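Local atomic coordinates of SusD superfamily protein (Bacteroides vulgatus, PDB entry 3MYV), a protein that probably binds polysaccharide at the outer membrane of a gut bacterium, in the manner of SusD-type glycan-binding proteins. Residues D42-D47 with H396-L401; Y226-H231 with G245-F250; W310-L315 with E390-G395; I340-G345 with A376-D381. One frame throughout, in Å; residues are numbered along the deposited sequence.

Starting from the N terminus, the chain leaves helix 36-43 at D42-D47, whose partner H396-L401 comes 349 residues later, so contact 1 closes the longest loop and the other three nest inside it. Contact 2 opens and closes first within that loop, between the segment after helix 206-223 and the start of strand 248-252. Contact 3 follows in series, joining strand 307-312 to the end of helix 380-391, and it encloses contact 4, where helix 334-348 meets the beginning of that same helix. Contacts 1 and 3 touch through D42 and G393, their centres about 12 Å apart, whereas contacts 2 and 4 touch no other contact.

Contact 1 (D42-D47 with H396-L401); sequences DMKGDD and HRFFDL
D46 and R397 form the charged half of this contact. The guanidinium grips the carboxylate side-on: NE of R397 donates to OD1 of D46 at 2.8 Å, almost straight at 172°, while NH2 of R397 reaches OD2 of D46 at 3.0 Å. With the two planes nearly coplanar, this grip fixes the rotation of the arginine head. OD2 of D47 adds only charge attraction, 3.2 Å from NE of R397 and well out of the guanidinium plane; S388 and K282 hold this carboxylate. A bend at chi2 (67°) turns the arginine chain toward the two acids.

Apolar packing makes the other half. K44 lays its aliphatic chain over one face of the F398 ring, its CD 4.2 Å from the ring centroid, and sends its amine on to H65 and C60. The backbones come closest at G45 and F398, CA to CA 4.2 Å, and glycine leaves room there for CG of R397.

A water donates to OD1 of D42 and accepts from N of H396 at 2.8 Å. Together D46, D47 and R397 are a salt-bridge network, joining the turn after helix 36-43 to the first turn of helix 397-403 in the SusD-family fold.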
loop_
_atom_site.group_PDB
_atom_site.type_symbol
_atom_site.label_atom_id
_atom_site.label_comp_id
_atom_site.label_asym_id
_atom_site.label_seq_id
_atom_site.Cartn_x
_atom_site.Cartn_y
_atom_site.Cartn_z
ATOM N N ASP A 42 -0.181 -8.492 -2.065
ATOM C CA ASP A 42 0.455 -9.690 -1.520
ATOM C C ASP A 42 0.176 -10.942 -2.344
ATOM O O ASP A 42 1.085 -11.734 -2.610
ATOM C CB ASP A 42 -0.005 -9.918 -0.083
ATOM C CG ASP A 42 0.643 -8.943 0.894
ATOM O OD1 ASP A 42 1.848 -9.087 1.104
ATOM O OD2 ASP A 42 -0.061 -8.068 1.450
HETATM N N MSE A 43 -1.087 -11.148 -2.750
HETATM C CA MSE A 43 -1.449 -12.399 -3.402
HETATM C C MSE A 43 -0.841 -12.530 -4.794
HETATM O O MSE A 43 -0.687 -13.640 -5.294
HETATM C CB MSE A 43 -2.967 -12.586 -3.462
HETATM C CG MSE A 43 -3.594 -12.715 -2.039
HETATM SE SE MSE A 43 -3.149 -14.391 -1.177
HETATM C CE MSE A 43 -3.273 -13.767 0.628
ATOM N N LYS A 44 -0.471 -11.404 -5.392
ATOM C CA LYS A 44 0.158 -11.371 -6.717
ATOM C C LYS A 44 1.688 -11.500 -6.694
ATOM O O LYS A 44 2.346 -11.622 -7.752
ATOM C CB LYS A 44 -0.285 -10.085 -7.448
ATOM C CG LYS A 44 -1.769 -10.056 -7.718
ATOM C CD LYS A 44 -2.274 -8.807 -8.441
ATOM C CE LYS A 44 -3.724 -8.996 -8.913
ATOM N NZ LYS A 44 -3.791 -9.995 -10.010
ATOM N N GLY A 45 2.258 -11.433 -5.501
ATOM C CA GLY A 45 3.682 -11.669 -5.310
ATOM C C GLY A 45 4.043 -13.152 -5.176
ATOM O O GLY A 45 3.277 -14.043 -5.572
ATOM N N ASP A 46 5.218 -13.395 -4.604
ATOM C CA ASP A 46 5.723 -14.757 -4.380
ATOM C C ASP A 46 5.706 -15.195 -2.917
ATOM O O ASP A 46 6.107 -16.336 -2.588
ATOM C CB ASP A 46 7.150 -14.871 -4.949
ATOM C CG ASP A 46 8.112 -13.902 -4.306
ATOM O OD1 ASP A 46 7.655 -13.019 -3.563
ATOM O OD2 ASP A 46 9.322 -14.026 -4.550
ATOM N N ASP A 47 5.251 -14.308 -2.027
ATOM C CA ASP A 47 5.345 -14.567 -0.571
ATOM C C ASP A 47 4.049 -14.946 0.122
ATOM O O ASP A 47 4.080 -15.490 1.241
ATOM C CB ASP A 47 5.926 -13.351 0.148
ATOM C CG ASP A 47 7.409 -13.145 -0.157
ATOM O OD1 ASP A 47 8.117 -14.165 -0.335
ATOM O OD2 ASP A 47 7.843 -11.965 -0.199
ATOM N N HIS A 396 2.791 -4.848 -0.525
ATOM C CA HIS A 396 3.908 -4.279 -1.308
ATOM C C HIS A 396 4.523 -5.209 -2.342
ATOM O O HIS A 396 4.975 -4.740 -3.389
ATOM C CB HIS A 396 5.065 -3.846 -0.386
ATOM C CG HIS A 396 4.724 -2.740 0.555
ATOM N ND1 HIS A 396 4.961 -1.408 0.258
ATOM C CD2 HIS A 396 4.188 -2.762 1.801
ATOM C CE1 HIS A 396 4.577 -0.669 1.287
ATOM N NE2 HIS A 396 4.114 -1.463 2.238
ATOM N N ARG A 397 4.644 -6.502 -2.018
ATOM C CA ARG A 397 5.537 -7.401 -2.761
ATOM C C ARG A 397 5.358 -7.409 -4.271
ATOM O O ARG A 397 6.354 -7.294 -5.022
ATOM C CB ARG A 397 5.467 -8.836 -2.212
ATOM C CG ARG A 397 6.467 -9.810 -2.847
ATOM C CD ARG A 397 7.946 -9.489 -2.512
ATOM N NE ARG A 397 8.815 -10.591 -2.925
ATOM C CZ ARG A 397 10.130 -10.517 -3.133
ATOM N NH1 ARG A 397 10.771 -9.386 -2.991
ATOM N NH2 ARG A 397 10.799 -11.607 -3.492
ATOM N N PHE A 398 4.119 -7.577 -4.735
ATOM C CA PHE A 398 3.869 -7.534 -6.163
ATOM C C PHE A 398 4.416 -6.274 -6.810
ATOM O O PHE A 398 5.123 -6.356 -7.808
ATOM C CB PHE A 398 2.367 -7.723 -6.479
ATOM C CG PHE A 398 1.970 -7.439 -7.911
ATOM C CD1 PHE A 398 2.272 -8.330 -8.944
ATOM C CD2 PHE A 398 1.201 -6.306 -8.217
ATOM C CE1 PHE A 398 1.863 -8.066 -10.243
ATOM C CE2 PHE A 398 0.788 -6.060 -9.504
ATOM C CZ PHE A 398 1.127 -6.940 -10.522
ATOM N N PHE A 399 4.081 -5.117 -6.243
ATOM C CA PHE A 399 4.466 -3.830 -6.808
ATOM C C PHE A 399 5.983 -3.625 -6.763
ATOM O O PHE A 399 6.584 -3.120 -7.718
ATOM C CB PHE A 399 3.794 -2.688 -6.049
ATOM C CG PHE A 399 2.302 -2.671 -6.143
ATOM C CD1 PHE A 399 1.673 -2.540 -7.364
ATOM C CD2 PHE A 399 1.528 -2.766 -4.992
ATOM C CE1 PHE A 399 0.280 -2.485 -7.438
ATOM C CE2 PHE A 399 0.149 -2.721 -5.067
ATOM C CZ PHE A 399 -0.468 -2.576 -6.279
ATOM N N ASP A 400 6.607 -4.085 -5.684
ATOM C CA ASP A 400 8.055 -3.887 -5.509
ATOM C C ASP A 400 8.869 -4.710 -6.511
ATOM O O ASP A 400 9.875 -4.247 -7.025
ATOM C CB ASP A 400 8.488 -4.203 -4.075
ATOM C CG ASP A 400 8.057 -3.119 -3.069
ATOM O OD1 ASP A 400 7.761 -1.964 -3.450
ATOM O OD2 ASP A 400 8.016 -3.429 -1.878
ATOM N N LEU A 401 8.424 -5.927 -6.794
ATOM C CA LEU A 401 9.113 -6.742 -7.779
ATOM C C LEU A 401 8.869 -6.178 -9.182
ATOM O O LEU A 401 9.822 -5.980 -9.979
ATOM C CB LEU A 401 8.692 -8.203 -7.670
ATOM C CG LEU A 401 9.300 -8.939 -6.464
ATOM C CD1 LEU A 401 8.629 -10.286 -6.269
ATOM C CD2 LEU A 401 10.838 -9.101 -6.614
HETATM O O HOH W 1 3.702 -7.168 0.768
#

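Contact 2 (Y226-H231 with G245-F250); sequences YALYPH and GSESFF. With EDO (1,2-ethanediol), chain H.
E247 and Y229 pack tightly. The methylene CG of E247 lies over one face of the phenol, 3.6 Å from the centroid of the Y229 ring, and the extended chain carries OE2 of E247 to the backbone N of Y229, which it meets at 3.0 Å with its anti lone pair. In return, N of E247 donates to OH of Y229 at 3.1 Å. Glutamate suits this place because its carboxylate also makes salt bridges to R333 and R366 and a hydrogen bond to S335. The loop after helix 206-223 is thereby fastened to a type I turn, G245 to S248, leading into strand 248-252 and its classic bulge at F249 and F250.

OG of S246 donates to O of A227 at 2.6 Å, and the carbonyl of S246 accepts N of A227. F249 directs its edge at the face of Y226, planes at 60°, a T-shaped pair; N188 and a water bridging to O of F249 both bond OH of Y226.

The outer side is looser. The exposed methyl of A227 only grazes S246, CB 4.2 Å from OG, while an ethanediol, probably from the crystallisation liquor, is hydrogen-bonded to OH of Y229.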
loop_
_atom_site.group_PDB
_atom_site.type_symbol
_atom_site.label_atom_id
_atom_site.label_comp_id
_atom_site.label_asym_id
_atom_site.label_seq_id
_atom_site.Cartn_x
_atom_site.Cartn_y
_atom_site.Cartn_z
ATOM N N TYR A 226 8.070 9.384 16.163
ATOM C CA TYR A 226 7.979 8.027 15.641
ATOM C C TYR A 226 9.297 7.316 15.906
ATOM O O TYR A 226 10.351 7.962 16.000
ATOM C CB TYR A 226 7.649 8.021 14.159
ATOM C CG TYR A 226 6.377 8.730 13.844
ATOM C CD1 TYR A 226 5.144 8.062 13.882
ATOM C CD2 TYR A 226 6.383 10.095 13.514
ATOM C CE1 TYR A 226 3.964 8.734 13.574
ATOM C CE2 TYR A 226 5.210 10.768 13.225
ATOM C CZ TYR A 226 4.002 10.087 13.261
ATOM O OH TYR A 226 2.837 10.740 12.951
ATOM N N ALA A 227 9.228 5.998 16.088
ATOM C CA ALA A 227 10.401 5.182 16.370
ATOM C C ALA A 227 10.143 3.738 15.963
ATOM O O ALA A 227 8.991 3.249 16.019
ATOM C CB ALA A 227 10.740 5.250 17.877
ATOM N N LEU A 228 11.226 3.054 15.602
ATOM C CA LEU A 228 11.170 1.655 15.215
ATOM C C LEU A 228 10.859 0.775 16.420
ATOM O O LEU A 228 11.390 0.989 17.497
ATOM C CB LEU A 228 12.492 1.205 14.613
ATOM C CG LEU A 228 12.868 1.783 13.270
ATOM C CD1 LEU A 228 14.271 1.314 12.898
ATOM C CD2 LEU A 228 11.822 1.400 12.210
ATOM N N TYR A 229 10.014 -0.226 16.230
ATOM C CA TYR A 229 9.799 -1.263 17.270
ATOM C C TYR A 229 11.070 -2.052 17.506
ATOM O O TYR A 229 11.628 -2.599 16.567
ATOM C CB TYR A 229 8.688 -2.259 16.878
ATOM C CG TYR A 229 7.430 -1.563 16.454
ATOM C CD1 TYR A 229 6.804 -0.672 17.315
ATOM C CD2 TYR A 229 6.880 -1.751 15.194
ATOM C CE1 TYR A 229 5.694 0.019 16.927
ATOM C CE2 TYR A 229 5.730 -1.065 14.805
ATOM C CZ TYR A 229 5.145 -0.179 15.692
ATOM O OH TYR A 229 4.041 0.573 15.339
ATOM N N PRO A 230 11.514 -2.165 18.774
ATOM C CA PRO A 230 12.655 -3.030 19.098
ATOM C C PRO A 230 12.339 -4.489 18.834
ATOM O O PRO A 230 11.157 -4.893 18.842
ATOM C CB PRO A 230 12.858 -2.834 20.607
ATOM C CG PRO A 230 12.037 -1.701 20.993
ATOM C CD PRO A 230 11.027 -1.410 19.939
ATOM N N HIS A 231 13.404 -5.255 18.608
ATOM C CA HIS A 231 13.348 -6.691 18.359
ATOM C C HIS A 231 12.363 -7.397 19.332
ATOM O O HIS A 231 11.467 -8.136 18.915
ATOM C CB HIS A 231 14.754 -7.262 18.514
ATOM C CG HIS A 231 14.839 -8.742 18.310
ATOM N ND1 HIS A 231 14.979 -9.312 17.067
ATOM C CD2 HIS A 231 14.815 -9.766 19.196
ATOM C CE1 HIS A 231 15.048 -10.627 17.195
ATOM N NE2 HIS A 231 14.938 -10.928 18.477
ATOM N N GLY A 245 0.793 2.370 16.829
ATOM C CA GLY A 245 2.100 2.277 17.449
ATOM C C GLY A 245 3.116 3.280 16.915
ATOM O O GLY A 245 2.851 4.026 15.961
ATOM N N SER A 246 4.303 3.279 17.517
ATOM C CA SER A 246 5.325 4.288 17.214
ATOM C C SER A 246 5.834 4.312 15.778
ATOM O O SER A 246 6.442 5.312 15.374
ATOM C CB SER A 246 6.538 4.156 18.159
ATOM O OG SER A 246 7.270 2.954 17.936
ATOM N N GLU A 247 5.637 3.244 15.007
ATOM C CA GLU A 247 6.051 3.276 13.591
ATOM C C GLU A 247 4.944 3.826 12.669
ATOM O O GLU A 247 5.208 4.222 11.523
ATOM C CB GLU A 247 6.433 1.896 13.092
ATOM C CG GLU A 247 7.741 1.365 13.643
ATOM C CD GLU A 247 8.341 0.265 12.805
ATOM O OE1 GLU A 247 8.059 0.193 11.596
ATOM O OE2 GLU A 247 9.121 -0.508 13.375
ATOM N N SER A 248 3.713 3.829 13.159
ATOM C CA SER A 248 2.564 4.042 12.302
ATOM C C SER A 248 2.330 5.521 12.016
ATOM O O SER A 248 1.936 6.276 12.921
ATOM C CB SER A 248 1.308 3.459 12.951
ATOM O OG SER A 248 0.193 3.643 12.090
ATOM N N PHE A 249 2.549 5.919 10.767
ATOM C CA PHE A 249 2.185 7.276 10.315
ATOM C C PHE A 249 0.679 7.311 9.968
ATOM O O PHE A 249 -0.043 8.291 10.260
ATOM C CB PHE A 249 2.931 7.710 9.047
ATOM C CG PHE A 249 4.435 7.689 9.137
ATOM C CD1 PHE A 249 5.106 8.524 10.019
ATOM C CD2 PHE A 249 5.192 6.860 8.288
ATOM C CE1 PHE A 249 6.507 8.525 10.097
ATOM C CE2 PHE A 249 6.598 6.879 8.341
ATOM C CZ PHE A 249 7.251 7.700 9.257
ATOM N N PHE A 250 0.227 6.251 9.305
ATOM C CA PHE A 250 -1.160 6.153 8.852
ATOM C C PHE A 250 -1.608 4.713 8.926
ATOM O O PHE A 250 -0.998 3.848 8.281
ATOM C CB PHE A 250 -1.266 6.669 7.401
ATOM C CG PHE A 250 -2.650 6.563 6.794
ATOM C CD1 PHE A 250 -3.808 6.737 7.570
ATOM C CD2 PHE A 250 -2.790 6.302 5.457
ATOM C CE1 PHE A 250 -5.070 6.628 7.003
ATOM C CE2 PHE A 250 -4.055 6.199 4.880
ATOM C CZ PHE A 250 -5.190 6.346 5.680
HETATM C C1 EDO H . 2.745 -1.405 12.720
HETATM O O1 EDO H . 2.592 -0.078 13.232
HETATM C C2 EDO H . 2.441 -2.440 13.804
HETATM O O2 EDO H . 1.069 -2.345 14.167
HETATM O O HOH W 2 0.445 9.665 12.656
#

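Contact 3 (W310-L315 with E390-G395); sequences WWLYKL and ELVGEG. With EDO (1,2-ethanediol), chain I.
K314 brings its amine to E394 and to the carbonyls of the turn. NZ of K314 donates to O of V392 at 2.7 Å, in the carbonyl plane, and to OE2 of E394 at 2.8 Å, a salt bridge with OE2 accepting through its anti lone pair. A third, weak bond runs from NZ of K314 to O of E390 at 3.1 Å. Lysine suits the place: its long chain bends at chi3 (-96°) to set one ammonium among three oxygens in a buried setting. Their gathered negative character would probably favour its charged form. E394 is held from another direction by R333.

These acceptors belong to the type II turn from L391 to E394 and to E390 of helix 380-391; K314 follows strand 307-312, which is half of a two-stranded antiparallel hairpin. G393 has a positive phi (86°), the conformation glycine adopts readily at the third position of such a turn.

Apolar packing lies alongside. L312 and V392 meet tip to tip, CD1 of L312 being 3.9 Å from CG1 of V392. The other methyl, CD2 of L312, rests 3.6 Å from CA of G393, where a glycine leaves room for it.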
loop_
_atom_site.group_PDB
_atom_site.type_symbol
_atom_site.label_atom_id
_atom_site.label_comp_id
_atom_site.label_asym_id
_atom_site.label_seq_id
_atom_site.Cartn_x
_atom_site.Cartn_y
_atom_site.Cartn_z
ATOM N N TRP A 310 1.918 -22.587 6.298
ATOM C CA TRP A 310 2.059 -21.538 7.290
ATOM C C TRP A 310 1.156 -20.363 6.904
ATOM O O TRP A 310 1.122 -19.929 5.737
ATOM C CB TRP A 310 3.505 -21.068 7.389
ATOM C CG TRP A 310 4.456 -22.087 7.954
ATOM C CD1 TRP A 310 4.885 -22.188 9.245
ATOM C CD2 TRP A 310 5.116 -23.131 7.230
ATOM N NE1 TRP A 310 5.750 -23.245 9.378
ATOM C CE2 TRP A 310 5.917 -23.836 8.155
ATOM C CE3 TRP A 310 5.101 -23.540 5.892
ATOM C CZ2 TRP A 310 6.695 -24.918 7.788
ATOM C CZ3 TRP A 310 5.874 -24.630 5.526
ATOM C CH2 TRP A 310 6.668 -25.303 6.471
ATOM N N TRP A 311 0.448 -19.840 7.906
ATOM C CA TRP A 311 -0.385 -18.666 7.707
ATOM C C TRP A 311 0.241 -17.511 8.449
ATOM O O TRP A 311 1.099 -17.696 9.306
ATOM C CB TRP A 311 -1.850 -18.913 8.126
ATOM C CG TRP A 311 -2.149 -19.216 9.548
ATOM C CD1 TRP A 311 -2.068 -20.447 10.150
ATOM C CD2 TRP A 311 -2.644 -18.315 10.557
ATOM N NE1 TRP A 311 -2.467 -20.357 11.458
ATOM C CE2 TRP A 311 -2.833 -19.061 11.726
ATOM C CE3 TRP A 311 -2.939 -16.944 10.577
ATOM C CZ2 TRP A 311 -3.275 -18.479 12.934
ATOM C CZ3 TRP A 311 -3.401 -16.383 11.743
ATOM C CH2 TRP A 311 -3.562 -17.141 12.911
ATOM N N LEU A 312 -0.163 -16.311 8.066
ATOM C CA LEU A 312 0.477 -15.105 8.537
ATOM C C LEU A 312 -0.383 -14.512 9.649
ATOM O O LEU A 312 -1.498 -14.059 9.419
ATOM C CB LEU A 312 0.633 -14.062 7.435
ATOM C CG LEU A 312 1.329 -12.766 7.871
ATOM C CD1 LEU A 312 2.778 -13.045 8.278
ATOM C CD2 LEU A 312 1.241 -11.702 6.725
ATOM N N TYR A 313 0.182 -14.486 10.838
ATOM C CA TYR A 313 -0.482 -13.940 11.977
ATOM C C TYR A 313 0.125 -12.576 12.338
ATOM O O TYR A 313 0.694 -12.345 13.414
ATOM C CB TYR A 313 -0.423 -14.958 13.106
ATOM C CG TYR A 313 -1.330 -14.652 14.265
ATOM C CD1 TYR A 313 -2.535 -13.952 14.084
ATOM C CD2 TYR A 313 -1.020 -15.098 15.538
ATOM C CE1 TYR A 313 -3.378 -13.713 15.131
ATOM C CE2 TYR A 313 -1.875 -14.831 16.627
ATOM C CZ TYR A 313 -3.035 -14.137 16.401
ATOM O OH TYR A 313 -3.890 -13.891 17.452
ATOM N N LYS A 314 -0.037 -11.658 11.399
ATOM C CA LYS A 314 0.429 -10.299 11.548
ATOM C C LYS A 314 -0.670 -9.375 12.073
ATOM O O LYS A 314 -0.366 -8.357 12.678
ATOM C CB LYS A 314 1.033 -9.794 10.223
ATOM C CG LYS A 314 1.474 -8.356 10.256
ATOM C CD LYS A 314 2.231 -7.949 9.003
ATOM C CE LYS A 314 3.714 -8.040 9.143
ATOM N NZ LYS A 314 4.536 -7.548 7.932
ATOM N N LEU A 315 -1.940 -9.719 11.870
ATOM C CA LEU A 315 -3.014 -8.934 12.432
ATOM C C LEU A 315 -3.540 -9.705 13.639
ATOM O O LEU A 315 -4.373 -10.633 13.527
ATOM C CB LEU A 315 -4.097 -8.672 11.362
ATOM C CG LEU A 315 -3.565 -7.843 10.165
ATOM C CD1 LEU A 315 -3.075 -8.735 8.963
ATOM C CD2 LEU A 315 -4.604 -6.885 9.662
ATOM N N GLU A 390 10.107 -7.881 5.690
ATOM C CA GLU A 390 9.531 -6.859 6.559
ATOM C C GLU A 390 8.066 -6.556 6.266
ATOM O O GLU A 390 7.302 -6.305 7.182
ATOM C CB GLU A 390 10.314 -5.560 6.420
ATOM C CG GLU A 390 9.879 -4.458 7.383
ATOM C CD GLU A 390 10.045 -4.846 8.849
ATOM O OE1 GLU A 390 11.139 -5.360 9.227
ATOM O OE2 GLU A 390 9.081 -4.638 9.643
ATOM N N LEU A 391 7.690 -6.554 4.994
ATOM C CA LEU A 391 6.411 -5.947 4.575
ATOM C C LEU A 391 5.380 -6.981 4.107
ATOM O O LEU A 391 4.347 -6.605 3.541
ATOM C CB LEU A 391 6.670 -4.886 3.478
ATOM C CG LEU A 391 7.548 -3.698 3.895
ATOM C CD1 LEU A 391 7.911 -2.804 2.676
ATOM C CD2 LEU A 391 6.857 -2.861 4.963
ATOM N N VAL A 392 5.634 -8.266 4.389
ATOM C CA VAL A 392 4.677 -9.323 4.084
ATOM C C VAL A 392 3.315 -9.000 4.707
ATOM O O VAL A 392 3.220 -8.573 5.870
ATOM C CB VAL A 392 5.194 -10.719 4.534
ATOM C CG1 VAL A 392 5.168 -10.888 6.095
ATOM C CG2 VAL A 392 4.385 -11.827 3.843
ATOM N N GLY A 393 2.254 -9.160 3.923
ATOM C CA GLY A 393 0.914 -8.881 4.446
ATOM C C GLY A 393 0.481 -7.421 4.340
ATOM O O GLY A 393 -0.661 -7.099 4.714
ATOM N N GLU A 394 1.388 -6.544 3.899
ATOM C CA GLU A 394 1.164 -5.090 3.904
ATOM C C GLU A 394 0.979 -4.541 2.489
ATOM O O GLU A 394 0.885 -3.321 2.282
ATOM C CB GLU A 394 2.305 -4.354 4.646
ATOM C CG GLU A 394 2.304 -4.632 6.133
ATOM C CD GLU A 394 3.523 -4.062 6.829
ATOM O OE1 GLU A 394 3.593 -2.822 6.924
ATOM O OE2 GLU A 394 4.387 -4.840 7.283
ATOM N N GLY A 395 0.908 -5.428 1.505
ATOM C CA GLY A 395 0.459 -5.030 0.169
ATOM C C GLY A 395 1.526 -4.489 -0.759
ATOM O O GLY A 395 1.200 -3.723 -1.677
HETATM C C1 EDO I . -0.552 -0.566 0.751
HETATM O O1 EDO I . 0.404 -1.154 -0.122
HETATM C C2 EDO I . -0.094 0.825 1.199
HETATM O O2 EDO I . -0.432 1.861 0.216
#

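Contact 4 (I340-G345 with A376-D381); sequences IAAEAG and ADYTLD. With EDO (1,2-ethanediol), chain G.
E343 and L380 mark the closest approach of the two backbones, their CA atoms 6.5 Å apart. I340-G345 is continuous helix, part of helix 334-348, whereas A376-D381 passes from a 3-10 turn through an inverse gamma turn centred on Y378 into the start of helix 380-391. Helix 334-348 thus packs against the N-terminal end of helix 380-391 and the turn before it, among the helices of the SusD-family fold; T379 is the N-cap and its OG1 bonds N of R382.

G345 has no side chain, which leaves room for O of A341 and for OH of Y378, 3.7 Å from C of G345. CD1 of L380 lies 3.8 Å from CG of E343, an apolar touch; the carboxylate of E343 continues to R403, R387 and K347. Y378 has CG anti to its backbone N (chi1 -176°), sending the ring across to the helix. There OH of Y378 donates to O of A342 at 2.6 Å, in the carbonyl plane and on a lone pair, with a C=O...O angle of 127°.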
loop_
_atom_site.group_PDB
_atom_site.type_symbol
_atom_site.label_atom_id
_atom_site.label_comp_id
_atom_site.label_asym_id
_atom_site.label_seq_id
_atom_site.Cartn_x
_atom_site.Cartn_y
_atom_site.Cartn_z
ATOM N N ILE A 340 12.915 2.473 1.855
ATOM C CA ILE A 340 12.980 3.410 0.708
ATOM C C ILE A 340 14.382 4.072 0.633
ATOM O O ILE A 340 15.010 4.133 -0.431
ATOM C CB ILE A 340 11.867 4.495 0.788
ATOM C CG1 ILE A 340 10.468 3.844 0.629
ATOM C CG2 ILE A 340 12.160 5.633 -0.246
ATOM C CD1 ILE A 340 9.273 4.744 0.989
ATOM N N ALA A 341 14.873 4.562 1.757
ATOM C CA ALA A 341 16.225 5.129 1.777
ATOM C C ALA A 341 17.284 4.089 1.337
ATOM O O ALA A 341 18.203 4.402 0.559
ATOM C CB ALA A 341 16.557 5.663 3.177
ATOM N N ALA A 342 17.138 2.860 1.832
ATOM C CA ALA A 342 18.049 1.762 1.497
ATOM C C ALA A 342 18.005 1.453 0.015
ATOM O O ALA A 342 19.061 1.272 -0.618
ATOM C CB ALA A 342 17.720 0.476 2.345
ATOM N N GLU A 343 16.802 1.396 -0.552
ATOM C CA GLU A 343 16.680 1.065 -1.990
ATOM C C GLU A 343 17.226 2.177 -2.897
ATOM O O GLU A 343 17.983 1.932 -3.852
ATOM C CB GLU A 343 15.241 0.712 -2.344
ATOM C CG GLU A 343 15.090 0.270 -3.756
ATOM C CD GLU A 343 13.683 -0.116 -4.158
ATOM O OE1 GLU A 343 12.852 -0.425 -3.299
ATOM O OE2 GLU A 343 13.404 -0.113 -5.378
ATOM N N ALA A 344 16.829 3.405 -2.611
ATOM C CA ALA A 344 17.229 4.545 -3.410
ATOM C C ALA A 344 18.743 4.769 -3.264
ATOM O O ALA A 344 19.440 5.032 -4.252
ATOM C CB ALA A 344 16.424 5.803 -2.976
ATOM N N GLY A 345 19.254 4.632 -2.047
ATOM C CA GLY A 345 20.709 4.742 -1.790
ATOM C C GLY A 345 21.505 3.720 -2.598
ATOM O O GLY A 345 22.526 4.028 -3.194
ATOM N N ALA A 376 29.715 -5.227 0.354
ATOM C CA ALA A 376 29.884 -6.195 -0.751
ATOM C C ALA A 376 28.548 -6.861 -1.107
ATOM O O ALA A 376 28.311 -7.227 -2.248
ATOM C CB ALA A 376 30.923 -7.268 -0.380
ATOM N N ASP A 377 27.683 -7.005 -0.111
ATOM C CA ASP A 377 26.384 -7.667 -0.272
ATOM C C ASP A 377 25.217 -6.675 -0.477
ATOM O O ASP A 377 24.035 -7.086 -0.484
ATOM C CB ASP A 377 26.111 -8.520 0.990
ATOM C CG ASP A 377 26.976 -9.769 1.055
ATOM O OD1 ASP A 377 27.531 -10.151 0.014
ATOM O OD2 ASP A 377 27.092 -10.357 2.147
ATOM N N TYR A 378 25.522 -5.380 -0.597
ATOM C CA TYR A 378 24.481 -4.338 -0.696
ATOM C C TYR A 378 24.046 -4.161 -2.147
ATOM O O TYR A 378 24.530 -3.268 -2.855
ATOM C CB TYR A 378 25.000 -3.008 -0.139
ATOM C CG TYR A 378 24.031 -1.842 -0.079
ATOM C CD1 TYR A 378 22.683 -2.010 0.267
ATOM C CD2 TYR A 378 24.484 -0.548 -0.275
ATOM C CE1 TYR A 378 21.820 -0.902 0.384
ATOM C CE2 TYR A 378 23.629 0.554 -0.173
ATOM C CZ TYR A 378 22.298 0.366 0.172
ATOM O OH TYR A 378 21.457 1.455 0.266
ATOM N N THR A 379 23.136 -5.038 -2.559
ATOM C CA THR A 379 22.593 -5.080 -3.893
ATOM C C THR A 379 21.094 -4.772 -3.841
ATOM O O THR A 379 20.459 -4.896 -2.800
ATOM C CB THR A 379 22.773 -6.479 -4.513
ATOM O OG1 THR A 379 21.946 -7.440 -3.830
ATOM C CG2 THR A 379 24.244 -6.924 -4.434
ATOM N N LEU A 380 20.523 -4.415 -4.978
ATOM C CA LEU A 380 19.077 -4.201 -5.055
ATOM C C LEU A 380 18.286 -5.446 -4.595
ATOM O O LEU A 380 17.342 -5.334 -3.816
ATOM C CB LEU A 380 18.703 -3.852 -6.482
ATOM C CG LEU A 380 17.215 -3.612 -6.763
ATOM C CD1 LEU A 380 16.660 -2.532 -5.858
ATOM C CD2 LEU A 380 16.991 -3.289 -8.293
ATOM N N ASP A 381 18.689 -6.641 -5.049
ATOM C CA ASP A 381 17.998 -7.875 -4.634
ATOM C C ASP A 381 18.014 -8.050 -3.116
ATOM O O ASP A 381 17.046 -8.513 -2.522
ATOM C CB ASP A 381 18.596 -9.125 -5.302
ATOM C CG ASP A 381 18.169 -9.283 -6.757
ATOM O OD1 ASP A 381 17.253 -8.588 -7.205
ATOM O OD2 ASP A 381 18.790 -10.088 -7.475
HETATM C C1 EDO G . 28.651 -3.490 -4.139
HETATM O O1 EDO G . 28.128 -2.657 -3.087
HETATM C C2 EDO G . 27.590 -4.510 -4.510
HETATM O O2 EDO G . 26.345 -3.836 -4.747
#